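Side-chain contacts in cellulosomal scaffoldin (Bacteroides cellulosolvens, PDB 2XBT), which carries a family 3b carbohydrate-binding module, the part described here, through which the cellulosome scaffold probably binds cellulose: residues I26-K31 and I47-T52; N76-V81 and N86-I91; S132-M137 and G141-V146. All blocks are in the same frame, centred on the assembly; numbering follows the deposited sequence.

In the fold
Contact 1 is the buried one: it lies near the centre of the module and joins strands of two facing sheets through sulfur, methyl groups and a tyrosine ring. Contact 2 is a surface contact, a hairpin pair at the edge of one of those sheets, where backbone hydrogen bonds and an asparagine CB laid over a tyrosine ring do the work. Contact 3, partly buried, closes a loop without regular structure by side-chain bonds to carbonyls. Contacts 1 and 2 share a sheet, since strands 45-51 and 85-93 are neighbours. Contact 3 meets contact 1 through Ser132, Tyr133 and Val146, whereas contacts 2 and 3 do not touch, their centres about 17 Å apart.

Contact 1 (I26-K31 and I47-T52); sequences IYMNMK and IRYFYT. Unlike the reference sequence in segment 26-31: Tyr27 (reference Cys). With NO3 (nitrate ion), chain B.
Ile47 and Met30 meet tip to tip in the core of the beta-sandwich of this CBM3 module, CG2 of Ile47 4.0 Å from SD of Met30. Strands 26-31 and 47-51 belong to facing sheets; their axes pass 10.6 Å apart with directions 152° apart, and no direct hydrogen bond crosses the gap. Arg48 leaves from the other face of its sheet. Its extended chain brings the guanidinium to a nitrate, probably from the crystallisation liquor; NH1 and NH2 bond weakly to O3 and O2, and NE pairs with Glu90. Tyr49 carries most of the contact: with CG anti to its N (chi1 -175°), the ring spans the space between the sheets. Met28 comes in obliquely, CG 3.7 Å from CD1 of Tyr49 and SD 4.4 Å from the ring centroid, 30° off the normal, a Met-aromatic contact. Near the phenol end, CG2 of Ile26 lies 3.6 Å from OH of Tyr49. That hydroxyl accepts from a water at 2.8 Å, which also donates to the carbonyl O of Tyr27. A phenylalanine here would probably leave this water without its mate on strand 47-51. The sheets are thus joined by dispersion between sulfur, methyls and a ring, with an ordered water as a polar link between Tyr27 and Tyr49.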
loop_
_atom_site.group_PDB
_atom_site.type_symbol
_atom_site.label_atom_id
_atom_site.label_comp_id
_atom_site.label_asym_id
_atom_site.label_seq_id
_atom_site.Cartn_x
_atom_site.Cartn_y
_atom_site.Cartn_z
ATOM N N ILE A 26 -5.674 -8.602 -6.933
ATOM C CA ILE A 26 -5.668 -7.841 -5.700
ATOM C C ILE A 26 -5.885 -6.370 -6.023
ATOM O O ILE A 26 -5.177 -5.825 -6.870
ATOM C CB ILE A 26 -4.319 -7.968 -4.955
ATOM C CG1 ILE A 26 -3.962 -9.445 -4.726
ATOM C CG2 ILE A 26 -4.375 -7.219 -3.648
ATOM C CD1 ILE A 26 -2.611 -9.635 -4.021
ATOM N N TYR A 27 -6.844 -5.735 -5.348
ATOM C CA TYR A 27 -7.065 -4.295 -5.501
ATOM C C TYR A 27 -6.498 -3.527 -4.323
ATOM O O TYR A 27 -6.754 -3.885 -3.166
ATOM C CB TYR A 27 -8.544 -3.972 -5.624
ATOM C CG TYR A 27 -9.176 -4.556 -6.851
ATOM C CD1 TYR A 27 -9.347 -3.794 -8.000
ATOM C CD2 TYR A 27 -9.593 -5.877 -6.865
ATOM C CE1 TYR A 27 -9.922 -4.338 -9.135
ATOM C CE2 TYR A 27 -10.177 -6.429 -7.987
ATOM C CZ TYR A 27 -10.332 -5.661 -9.119
ATOM O OH TYR A 27 -10.909 -6.215 -10.234
ATOM N N MET A 28 -5.752 -2.469 -4.619
ATOM C CA MET A 28 -5.177 -1.606 -3.599
ATOM C C MET A 28 -5.421 -0.154 -3.957
ATOM O O MET A 28 -4.756 0.379 -4.833
ATOM C CB MET A 28 -3.662 -1.798 -3.528
ATOM C CG MET A 28 -3.192 -3.057 -2.841
ATOM S SD MET A 28 -1.490 -3.390 -3.365
ATOM C CE MET A 28 -1.824 -3.804 -5.059
ATOM N N ASN A 29 -6.354 0.486 -3.272
ATOM C CA ASN A 29 -6.576 1.904 -3.472
ATOM C C ASN A 29 -6.253 2.605 -2.180
ATOM O O ASN A 29 -6.851 2.322 -1.138
ATOM C CB ASN A 29 -8.020 2.180 -3.848
ATOM C CG ASN A 29 -8.458 1.412 -5.064
ATOM O OD1 ASN A 29 -7.785 1.413 -6.095
ATOM N ND2 ASN A 29 -9.599 0.744 -4.951
ATOM N N MET A 30 -5.301 3.523 -2.241
ATOM C CA MET A 30 -4.772 4.106 -1.024
ATOM C C MET A 30 -4.710 5.610 -1.093
ATOM O O MET A 30 -4.430 6.180 -2.145
ATOM C CB MET A 30 -3.399 3.538 -0.745
ATOM C CG MET A 30 -3.508 2.075 -0.340
ATOM S SD MET A 30 -1.959 1.208 -0.341
ATOM C CE MET A 30 -1.426 1.341 -2.036
ATOM N N LYS A 31 -4.986 6.241 0.035
ATOM C CA LYS A 31 -4.772 7.665 0.178
ATOM C C LYS A 31 -3.855 7.848 1.348
ATOM O O LYS A 31 -4.197 7.487 2.474
ATOM C CB LYS A 31 -6.073 8.386 0.516
ATOM C CG LYS A 31 -6.838 8.924 -0.649
ATOM C CD LYS A 31 -7.805 10.003 -0.159
ATOM C CE LYS A 31 -8.807 10.413 -1.224
ATOM N NZ LYS A 31 -9.728 11.480 -0.710
ATOM N N ILE A 47 5.460 1.515 0.688
ATOM C CA ILE A 47 4.274 0.887 1.240
ATOM C C ILE A 47 4.406 -0.604 1.036
ATOM O O ILE A 47 4.840 -1.038 -0.028
ATOM C CB ILE A 47 3.032 1.400 0.533
ATOM C CG1 ILE A 47 2.905 2.901 0.778
ATOM C CG2 ILE A 47 1.772 0.675 1.055
ATOM C CD1 ILE A 47 1.846 3.573 -0.085
ATOM N N ARG A 48 4.064 -1.393 2.052
ATOM C CA ARG A 48 4.136 -2.845 1.887
ATOM C C ARG A 48 2.789 -3.476 2.128
ATOM O O ARG A 48 2.121 -3.193 3.125
ATOM C CB ARG A 48 5.166 -3.468 2.830
ATOM C CG ARG A 48 6.584 -2.980 2.576
ATOM C CD ARG A 48 7.572 -3.599 3.561
ATOM N NE ARG A 48 8.934 -3.291 3.152
ATOM C CZ ARG A 48 10.033 -3.852 3.643
ATOM N NH1 ARG A 48 9.960 -4.788 4.578
ATOM N NH2 ARG A 48 11.217 -3.480 3.178
ATOM N N TYR A 49 2.405 -4.340 1.196
ATOM C CA TYR A 49 1.180 -5.109 1.268
ATOM C C TYR A 49 1.651 -6.545 1.340
ATOM O O TYR A 49 2.327 -7.020 0.434
ATOM C CB TYR A 49 0.372 -4.913 -0.013
ATOM C CG TYR A 49 -0.994 -5.567 -0.010
ATOM C CD1 TYR A 49 -2.139 -4.831 0.286
ATOM C CD2 TYR A 49 -1.144 -6.916 -0.329
ATOM C CE1 TYR A 49 -3.399 -5.422 0.273
ATOM C CE2 TYR A 49 -2.399 -7.519 -0.342
ATOM C CZ TYR A 49 -3.522 -6.768 -0.040
ATOM O OH TYR A 49 -4.786 -7.332 -0.056
ATOM N N PHE A 50 1.303 -7.215 2.433
ATOM C CA PHE A 50 1.846 -8.537 2.739
ATOM C C PHE A 50 0.871 -9.613 2.310
ATOM O O PHE A 50 -0.339 -9.471 2.499
ATOM C CB PHE A 50 2.107 -8.660 4.225
ATOM C CG PHE A 50 3.033 -7.591 4.754
ATOM C CD1 PHE A 50 4.404 -7.773 4.704
ATOM C CD2 PHE A 50 2.522 -6.428 5.301
ATOM C CE1 PHE A 50 5.273 -6.797 5.189
ATOM C CE2 PHE A 50 3.386 -5.426 5.787
ATOM C CZ PHE A 50 4.762 -5.632 5.729
ATOM N N TYR A 51 1.404 -10.684 1.735
ATOM C CA TYR A 51 0.549 -11.707 1.143
ATOM C C TYR A 51 1.237 -13.064 1.113
ATOM O O TYR A 51 2.419 -13.189 1.411
ATOM C CB TYR A 51 0.138 -11.315 -0.286
ATOM C CG TYR A 51 1.281 -11.378 -1.287
ATOM C CD1 TYR A 51 1.451 -12.483 -2.101
ATOM C CD2 TYR A 51 2.194 -10.321 -1.413
ATOM C CE1 TYR A 51 2.493 -12.547 -3.021
ATOM C CE2 TYR A 51 3.241 -10.378 -2.327
ATOM C CZ TYR A 51 3.380 -11.493 -3.126
ATOM O OH TYR A 51 4.406 -11.571 -4.036
ATOM N N THR A 52 0.478 -14.077 0.718
ATOM C CA THR A 52 0.975 -15.439 0.702
ATOM C C THR A 52 0.990 -15.924 -0.724
ATOM O O THR A 52 -0.010 -15.814 -1.443
ATOM C CB THR A 52 0.073 -16.380 1.506
ATOM O OG1 THR A 52 0.148 -16.047 2.893
ATOM C CG2 THR A 52 0.506 -17.837 1.297
HETATM N N NO3 B . 13.561 -4.744 5.271
HETATM O O1 NO3 B . 14.181 -3.539 5.618
HETATM O O2 NO3 B . 13.757 -5.287 3.992
HETATM O O3 NO3 B . 12.750 -5.399 6.207
HETATM O O HOH W 1 -6.908 -5.720 -0.862
#

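Contact 2 (N76-V81 and N86-I91); sequences NNLSPV and NKYIEI
With chi1 at 61°, Tyr88 holds its CG between its own backbone N and carbonyl carbon, which swings the ring under CB of Asn76, while CG of Asn76, anti to the carbonyl carbon, lays the amide alongside that ring. The setting is the beta hairpin of strands 71-82 and 85-93, 71-82 being one of the two outermost strands of its sheet within this chain. CB of Asn76 lies 3.4 Å from CZ of Tyr88, a CH-pi contact displaced toward the ring's rim, and the Asn76 amide runs nearly flat with the ring, their planes 18° apart. Beneath this overlap the two residues form an antiparallel hydrogen-bonded pair: N of Asn76 to O of Tyr88 at 3.0 Å, and N of Tyr88 to O of Asn76 at 2.9 Å. ND2 of Asn76 adds a weak bond of 3.3 Å to the same O of Tyr88, though its stronger partner is OG1 of Thr74; both bonds are made through ND2, which probably limits rotation of the amide. O of Asn76 also receives a CA-H...O contact from Lys87, 3.1 Å from CA, while NZ of Lys87 forms a salt bridge with OD1 of Asp56. At the next step along, Asn86 and Lys87 both face Tyr51 on strand 45-51, a classic beta bulge. Leu78 follows, crossing Tyr88 at about a right angle, its CD1 3.8 Å from CD2 of that ring. Past the corner of the chain, Val81 lies alongside Asn86, whose OD1 accepts from N of Ser53. N of Leu78 bonds to O of Asn86 from above its carbonyl plane, 3.0 Å away and almost straight (176° at the hydrogen).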
loop_
_atom_site.group_PDB
_atom_site.type_symbol
_atom_site.label_atom_id
_atom_site.label_comp_id
_atom_site.label_asym_id
_atom_site.label_seq_id
_atom_site.Cartn_x
_atom_site.Cartn_y
_atom_site.Cartn_z
ATOM N N ASN A 76 8.671 -9.429 -3.095
ATOM C CA ASN A 76 9.787 -9.743 -2.222
ATOM C C ASN A 76 9.455 -10.847 -1.241
ATOM O O ASN A 76 8.319 -10.957 -0.794
ATOM C CB ASN A 76 10.143 -8.511 -1.397
ATOM C CG ASN A 76 10.374 -7.291 -2.253
ATOM O OD1 ASN A 76 11.496 -7.030 -2.675
ATOM N ND2 ASN A 76 9.305 -6.555 -2.544
ATOM N N ASN A 77 10.459 -11.640 -0.884
ATOM C CA ASN A 77 10.287 -12.617 0.182
ATOM C C ASN A 77 10.226 -11.957 1.551
ATOM O O ASN A 77 10.992 -11.042 1.844
ATOM C CB ASN A 77 11.422 -13.638 0.150
ATOM C CG ASN A 77 11.424 -14.445 -1.121
ATOM O OD1 ASN A 77 12.424 -14.507 -1.832
ATOM N ND2 ASN A 77 10.291 -15.055 -1.430
ATOM N N LEU A 78 9.306 -12.417 2.388
ATOM C CA LEU A 78 9.189 -11.906 3.745
ATOM C C LEU A 78 9.959 -12.809 4.692
ATOM O O LEU A 78 9.856 -14.027 4.596
ATOM C CB LEU A 78 7.727 -11.888 4.184
ATOM C CG LEU A 78 7.512 -11.257 5.555
ATOM C CD1 LEU A 78 7.861 -9.786 5.513
ATOM C CD2 LEU A 78 6.081 -11.462 6.034
ATOM N N SER A 79 10.717 -12.216 5.610
ATOM C CA SER A 79 11.349 -13.001 6.673
ATOM C C SER A 79 11.424 -12.229 7.985
ATOM O O SER A 79 11.798 -11.055 8.002
ATOM C CB SER A 79 12.731 -13.480 6.264
ATOM O OG SER A 79 13.611 -12.381 6.187
ATOM N N PRO A 80 11.044 -12.890 9.091
ATOM C CA PRO A 80 10.635 -14.296 9.049
ATOM C C PRO A 80 9.200 -14.436 8.538
ATOM O O PRO A 80 8.429 -13.480 8.577
ATOM C CB PRO A 80 10.687 -14.700 10.517
ATOM C CG PRO A 80 10.327 -13.416 11.264
ATOM C CD PRO A 80 10.651 -12.248 10.356
ATOM N N VAL A 81 8.852 -15.629 8.082
ATOM C CA VAL A 81 7.521 -15.889 7.545
ATOM C C VAL A 81 6.408 -15.775 8.599
ATOM O O VAL A 81 6.636 -15.952 9.792
ATOM C CB VAL A 81 7.514 -17.256 6.844
ATOM C CG1 VAL A 81 6.103 -17.749 6.586
ATOM C CG2 VAL A 81 8.327 -17.173 5.547
ATOM N N ASN A 86 4.125 -14.884 3.230
ATOM C CA ASN A 86 5.508 -15.255 2.939
ATOM C C ASN A 86 6.156 -14.303 1.927
ATOM O O ASN A 86 7.306 -14.488 1.522
ATOM C CB ASN A 86 5.621 -16.722 2.510
ATOM C CG ASN A 86 4.857 -17.031 1.222
ATOM O OD1 ASN A 86 4.063 -16.229 0.736
ATOM N ND2 ASN A 86 5.095 -18.215 0.672
ATOM N N LYS A 87 5.397 -13.281 1.529
ATOM C CA LYS A 87 5.869 -12.278 0.592
ATOM C C LYS A 87 5.301 -10.910 0.938
ATOM O O LYS A 87 4.388 -10.788 1.754
ATOM C CB LYS A 87 5.422 -12.605 -0.838
ATOM C CG LYS A 87 5.713 -14.032 -1.330
ATOM C CD LYS A 87 7.039 -14.143 -2.063
ATOM C CE LYS A 87 7.202 -15.538 -2.662
ATOM N NZ LYS A 87 8.564 -15.783 -3.225
ATOM N N TYR A 88 5.848 -9.880 0.300
ATOM C CA TYR A 88 5.210 -8.572 0.299
ATOM C C TYR A 88 5.442 -7.855 -1.015
ATOM O O TYR A 88 6.469 -8.045 -1.667
ATOM C CB TYR A 88 5.666 -7.697 1.461
ATOM C CG TYR A 88 7.137 -7.397 1.481
ATOM C CD1 TYR A 88 7.634 -6.194 0.959
ATOM C CD2 TYR A 88 8.037 -8.306 2.008
ATOM C CE1 TYR A 88 9.012 -5.915 0.978
ATOM C CE2 TYR A 88 9.391 -8.041 2.038
ATOM C CZ TYR A 88 9.874 -6.845 1.518
ATOM O OH TYR A 88 11.222 -6.597 1.543
ATOM N N ILE A 89 4.451 -7.072 -1.419
ATOM C CA ILE A 89 4.625 -6.128 -2.504
ATOM C C ILE A 89 5.177 -4.873 -1.835
ATOM O O ILE A 89 4.652 -4.449 -0.801
ATOM C CB ILE A 89 3.284 -5.745 -3.123
ATOM C CG1 ILE A 89 2.498 -7.000 -3.505
ATOM C CG2 ILE A 89 3.495 -4.840 -4.345
ATOM C CD1 ILE A 89 1.032 -6.766 -3.587
ATOM N N GLU A 90 6.198 -4.275 -2.435
ATOM C CA GLU A 90 6.677 -2.975 -1.976
ATOM C C GLU A 90 6.449 -1.946 -3.051
ATOM O O GLU A 90 6.997 -2.051 -4.151
ATOM C CB GLU A 90 8.163 -3.006 -1.614
ATOM C CG GLU A 90 8.669 -1.655 -1.104
ATOM C CD GLU A 90 10.031 -1.760 -0.443
ATOM O OE1 GLU A 90 11.046 -1.660 -1.158
ATOM O OE2 GLU A 90 10.083 -1.946 0.789
ATOM N N ILE A 91 5.648 -0.944 -2.711
ATOM C CA ILE A 91 5.345 0.143 -3.627
ATOM C C ILE A 91 6.200 1.351 -3.268
ATOM O O ILE A 91 6.256 1.770 -2.110
ATOM C CB ILE A 91 3.847 0.473 -3.575
ATOM C CG1 ILE A 91 3.032 -0.741 -4.032
ATOM C CG2 ILE A 91 3.513 1.691 -4.436
ATOM C CD1 ILE A 91 1.559 -0.598 -3.778
#

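Contact 3 (S132-M137 and G141-V146); sequences SYPGSM and GENKLV
Asn143 lays its amide across the ring of Pro134, the two side chains crossing at about a right angle with ND2 of Asn143 3.4 Å from CG of Pro134. The same asparagine starts an Asx turn inside a type I beta turn that runs from Asn143 to Val146, in the long loop between strands 125-126 and 147-150. Its CG is anti to the backbone N (chi1 180°), which carries the amide over to the other segment. There ND2 donates to O of Ser132 at 3.0 Å, almost straight (173°) and within the amide plane, while OD1 takes N of Leu145 at 3.0 Å from above its own carbonyl plane. Together the two bonds set the flip of this buried amide; the ND2 bond joins the segments, and the OD1 bond holds the turn. Ser132 returns the grip: OG donates to O of Leu145 at 2.7 Å and accepts from N of Phe50, tying the loop to strand 45-51. Apolar contact continues beside it, with CG2 of Val146 4.1 Å from CB of Ser132 and Leu145 against the Ser132 backbone. Phe14 touches Pro134, Asn143 and Met137, so the loop also packs on strand 10-15. The Tyr133 side chain starts away from the second segment; its OH bonds to O of Ala19, and its ring carries N of Gly135 over its centre. At the far end Met137 bends at chi3 (67°), bringing its methyl onto Gly141. A side chain at Gly141 would probably collide with that methyl as placed. CE of Met137 sits 3.4 Å from CA of Gly141, tighter than an ordinary carbon contact.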
loop_
_atom_site.group_PDB
_atom_site.type_symbol
_atom_site.label_atom_id
_atom_site.label_comp_id
_atom_site.label_asym_id
_atom_site.label_seq_id
_atom_site.Cartn_x
_atom_site.Cartn_y
_atom_site.Cartn_z
ATOM N N SER A 132 -2.462 -8.775 4.469
ATOM C CA SER A 132 -2.911 -7.397 4.291
ATOM C C SER A 132 -4.346 -7.276 3.782
ATOM O O SER A 132 -4.915 -6.182 3.765
ATOM C CB SER A 132 -1.941 -6.621 3.390
ATOM O OG SER A 132 -0.694 -6.398 4.048
ATOM N N TYR A 133 -4.941 -8.391 3.363
ATOM C CA TYR A 133 -6.328 -8.312 2.878
ATOM C C TYR A 133 -7.290 -8.105 4.046
ATOM O O TYR A 133 -7.366 -8.943 4.952
ATOM C CB TYR A 133 -6.730 -9.564 2.101
ATOM C CG TYR A 133 -8.192 -9.550 1.671
ATOM C CD1 TYR A 133 -8.642 -8.670 0.688
ATOM C CD2 TYR A 133 -9.118 -10.409 2.258
ATOM C CE1 TYR A 133 -10.003 -8.653 0.293
ATOM C CE2 TYR A 133 -10.463 -10.404 1.876
ATOM C CZ TYR A 133 -10.900 -9.528 0.900
ATOM O OH TYR A 133 -12.231 -9.528 0.528
ATOM N N PRO A 134 -8.042 -7.005 4.024
ATOM C CA PRO A 134 -8.866 -6.648 5.183
ATOM C C PRO A 134 -10.327 -7.068 5.059
ATOM O O PRO A 134 -11.140 -6.696 5.919
ATOM C CB PRO A 134 -8.804 -5.126 5.172
ATOM C CG PRO A 134 -8.752 -4.789 3.680
ATOM C CD PRO A 134 -8.137 -5.986 2.959
ATOM N N GLY A 135 -10.663 -7.820 4.024
ATOM C CA GLY A 135 -12.059 -8.094 3.742
ATOM C C GLY A 135 -12.530 -7.047 2.756
ATOM O O GLY A 135 -11.716 -6.263 2.257
ATOM N N SER A 136 -13.829 -7.035 2.461
ATOM C CA SER A 136 -14.384 -6.090 1.496
ATOM C C SER A 136 -14.380 -4.680 2.056
ATOM O O SER A 136 -14.969 -4.422 3.103
ATOM C CB SER A 136 -15.813 -6.479 1.120
ATOM O OG SER A 136 -15.840 -7.777 0.558
ATOM N N MET A 137 -13.712 -3.768 1.358
ATOM C CA MET A 137 -13.724 -2.354 1.730
ATOM C C MET A 137 -13.985 -1.525 0.484
ATOM O O MET A 137 -13.071 -1.221 -0.280
ATOM C CB MET A 137 -12.397 -1.918 2.361
ATOM C CG MET A 137 -12.112 -2.489 3.731
ATOM S SD MET A 137 -10.609 -1.792 4.460
ATOM C CE MET A 137 -11.102 -0.104 4.700
ATOM N N GLY A 141 -11.225 3.281 4.294
ATOM C CA GLY A 141 -11.280 3.087 5.726
ATOM C C GLY A 141 -9.894 2.769 6.226
ATOM O O GLY A 141 -8.935 2.803 5.461
ATOM N N GLU A 142 -9.796 2.466 7.513
ATOM C CA GLU A 142 -8.539 2.075 8.121
ATOM C C GLU A 142 -8.224 0.616 7.775
ATOM O O GLU A 142 -9.011 -0.277 8.066
ATOM C CB GLU A 142 -8.649 2.250 9.632
ATOM C CG GLU A 142 -7.451 1.772 10.437
ATOM C CD GLU A 142 -7.655 1.968 11.940
ATOM O OE1 GLU A 142 -8.376 1.149 12.556
ATOM O OE2 GLU A 142 -7.110 2.949 12.498
ATOM N N ASN A 143 -7.083 0.382 7.131
ATOM C CA ASN A 143 -6.530 -0.962 7.017
ATOM C C ASN A 143 -5.144 -0.941 7.627
ATOM O O ASN A 143 -4.173 -0.627 6.944
ATOM C CB ASN A 143 -6.462 -1.438 5.571
ATOM C CG ASN A 143 -5.878 -2.854 5.445
ATOM O OD1 ASN A 143 -5.559 -3.508 6.448
ATOM N ND2 ASN A 143 -5.757 -3.331 4.215
ATOM N N LYS A 144 -5.069 -1.272 8.916
ATOM C CA LYS A 144 -3.810 -1.265 9.665
ATOM C C LYS A 144 -2.854 -2.394 9.302
ATOM O O LYS A 144 -1.730 -2.440 9.803
ATOM C CB LYS A 144 -4.088 -1.307 11.170
ATOM C CG LYS A 144 -4.803 -0.089 11.717
ATOM C CD LYS A 144 -3.901 1.139 11.708
ATOM C CE LYS A 144 -3.958 1.867 13.046
ATOM N NZ LYS A 144 -3.257 3.189 12.990
ATOM N N LEU A 145 -3.278 -3.296 8.419
ATOM C CA LEU A 145 -2.445 -4.437 8.044
ATOM C C LEU A 145 -1.550 -4.118 6.839
ATOM O O LEU A 145 -0.815 -4.985 6.351
ATOM C CB LEU A 145 -3.323 -5.669 7.755
ATOM C CG LEU A 145 -4.299 -6.078 8.871
ATOM C CD1 LEU A 145 -5.280 -7.121 8.350
ATOM C CD2 LEU A 145 -3.540 -6.613 10.069
ATOM N N VAL A 146 -1.602 -2.872 6.380
ATOM C CA VAL A 146 -0.690 -2.402 5.331
ATOM C C VAL A 146 0.278 -1.455 6.008
ATOM O O VAL A 146 -0.147 -0.606 6.802
ATOM C CB VAL A 146 -1.432 -1.623 4.230
ATOM C CG1 VAL A 146 -0.439 -0.969 3.269
ATOM C CG2 VAL A 146 -2.383 -2.561 3.468
#